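Local coordinates for CRISPR-associated protein, Cse2 family (Thermobifida fusca, PDB 4H79) that probably serves as the Cse2-family CasB subunit of the CRISPR Cascade complex, where it is thought to bind nucleic acid, at residues R110-L114 against G115-R119. Sequence-based numbering, arbitrary orientation.
Sequences RGWGL and GEAVR. With EDO (1,2-ethanediol), chain B; EDO (1,2-ethanediol), chain C.
G113 and A117 close the first turn of helix 114-119: A117 N donates to G113 O at 3.0 Å, and one residue on V118 N donates to L114 O at 2.9 Å, both fairly straight. On the buried side, CG of L114 stands anti to the backbone N (chi1 -177°), which carries the isobutyl group to where CD1 lies 4.2 Å from CG2 of V118; together they face I154 of helix 144-160, with L151 and, from helix 180-195, W190 also against L114. How a loop gives way to a helix is well illustrated here, since G113 occupies the N-cap position but, being glycine, has no side chain to cap with. The carboxylate of E116, its chain bent at chi2 (89°), folds back until OE1 packs 3.2 Å from G113 CA, a place near the helix start that would probably favour its negative charge, though G113 O close by would partly offset this. The outer side is looser. A117 CA lies at the edge of the W112 ring, 4.3 Å from CE3, while a 1,2-ethanediol, probably from the crystallisation liquor, lays C1 3.4 Å above one face, over the ring centre. O1 of the same diol bonds weakly to G111 O. An alanine in place of W112 would leave A117 without this aromatic edge and is likely to open a gap beside P164, which the indole also touches.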
loop_
_atom_site.group_PDB
_atom_site.type_symbol
_atom_site.label_atom_id
_atom_site.label_comp_id
_atom_site.label_asym_id
_atom_site.label_seq_id
_atom_site.Cartn_x
_atom_site.Cartn_y
_atom_site.Cartn_z
ATOM N N ARG A 110 0.030 10.538 4.941
ATOM C CA ARG A 110 -1.076 10.904 4.079
ATOM C C ARG A 110 -0.615 11.842 2.983
ATOM O O ARG A 110 0.239 12.724 3.217
ATOM C CB ARG A 110 -2.207 11.618 4.857
ATOM C CG ARG A 110 -2.930 10.731 5.872
ATOM C CD ARG A 110 -3.602 9.479 5.284
ATOM N NE ARG A 110 -4.401 9.739 4.098
ATOM C CZ ARG A 110 -5.500 10.460 4.109
ATOM N NH1 ARG A 110 -5.945 10.940 5.237
ATOM N NH2 ARG A 110 -6.162 10.676 3.010
ATOM N N GLY A 111 -1.213 11.682 1.802
ATOM C CA GLY A 111 -0.993 12.642 0.700
ATOM C C GLY A 111 0.142 12.208 -0.222
ATOM O O GLY A 111 0.331 12.818 -1.255
ATOM N N TRP A 112 0.901 11.159 0.141
ATOM C CA TRP A 112 1.961 10.619 -0.750
ATOM C C TRP A 112 1.433 9.555 -1.730
ATOM O O TRP A 112 1.295 8.335 -1.373
ATOM C CB TRP A 112 3.097 10.025 0.084
ATOM C CG TRP A 112 3.980 11.076 0.646
ATOM C CD1 TRP A 112 3.796 11.849 1.801
ATOM C CD2 TRP A 112 5.210 11.587 0.016
ATOM N NE1 TRP A 112 4.852 12.747 1.939
ATOM C CE2 TRP A 112 5.733 12.631 0.908
ATOM C CE3 TRP A 112 5.927 11.259 -1.156
ATOM C CZ2 TRP A 112 6.935 13.322 0.622
ATOM C CZ3 TRP A 112 7.099 11.971 -1.447
ATOM C CH2 TRP A 112 7.610 12.968 -0.562
ATOM N N GLY A 113 1.149 9.971 -2.953
ATOM C CA GLY A 113 0.671 9.035 -4.007
ATOM C C GLY A 113 1.852 8.176 -4.492
ATOM O O GLY A 113 3.030 8.600 -4.378
ATOM N N LEU A 114 1.544 6.977 -5.016
ATOM C CA LEU A 114 2.591 6.080 -5.480
ATOM C C LEU A 114 3.459 6.669 -6.647
ATOM O O LEU A 114 4.683 6.496 -6.664
ATOM C CB LEU A 114 2.053 4.741 -5.912
ATOM C CG LEU A 114 3.079 3.688 -6.347
ATOM C CD1 LEU A 114 3.850 3.227 -5.142
ATOM C CD2 LEU A 114 2.314 2.472 -6.926
ATOM N N GLY A 115 2.815 7.345 -7.589
ATOM C CA GLY A 115 3.537 7.955 -8.746
ATOM C C GLY A 115 4.515 9.040 -8.248
ATOM O O GLY A 115 5.708 9.065 -8.654
ATOM N N GLU A 116 4.041 9.910 -7.340
ATOM C CA GLU A 116 4.904 10.963 -6.754
ATOM C C GLU A 116 6.084 10.336 -6.005
ATOM O O GLU A 116 7.214 10.830 -6.108
ATOM C CB GLU A 116 4.153 11.840 -5.759
ATOM C CG GLU A 116 3.077 12.700 -6.429
ATOM C CD GLU A 116 1.677 11.988 -6.529
ATOM O OE1 GLU A 116 1.529 10.712 -6.612
ATOM O OE2 GLU A 116 0.694 12.740 -6.537
ATOM N N ALA A 117 5.819 9.293 -5.217
ATOM C CA ALA A 117 6.897 8.632 -4.436
ATOM C C ALA A 117 7.911 8.027 -5.357
ATOM O O ALA A 117 9.159 8.177 -5.164
ATOM C CB ALA A 117 6.298 7.550 -3.499
ATOM N N VAL A 118 7.431 7.303 -6.351
ATOM C CA VAL A 118 8.388 6.625 -7.291
ATOM C C VAL A 118 9.268 7.677 -8.047
ATOM O O VAL A 118 10.461 7.481 -8.278
ATOM C CB VAL A 118 7.598 5.728 -8.302
ATOM C CG1 VAL A 118 8.506 5.299 -9.476
ATOM C CG2 VAL A 118 7.039 4.505 -7.547
ATOM N N ARG A 119 8.669 8.785 -8.430
ATOM C CA ARG A 119 9.411 9.841 -9.166
ATOM C C ARG A 119 10.625 10.369 -8.324
ATOM O O ARG A 119 11.658 10.712 -8.893
ATOM C CB ARG A 119 8.474 11.008 -9.522
ATOM C CG ARG A 119 9.185 12.041 -10.437
ATOM C CD ARG A 119 9.544 11.350 -11.754
ATOM N NE ARG A 119 10.453 12.105 -12.658
ATOM C CZ ARG A 119 10.089 12.959 -13.628
ATOM N NH1 ARG A 119 8.821 13.241 -13.843
ATOM N NH2 ARG A 119 11.014 13.561 -14.392
HETATM C C1 EDO B . 4.249 14.758 -1.387
HETATM O O1 EDO B . 2.921 14.766 -0.856
HETATM C C2 EDO B . 4.224 15.307 -2.804
HETATM O O2 EDO B . 3.905 14.246 -3.718
HETATM C C1 EDO C . -0.257 9.707 8.441
HETATM O O1 EDO C . 0.004 10.955 7.740
HETATM C C2 EDO C . 0.550 9.648 9.737
HETATM O O2 EDO C . 1.922 9.659 9.343
#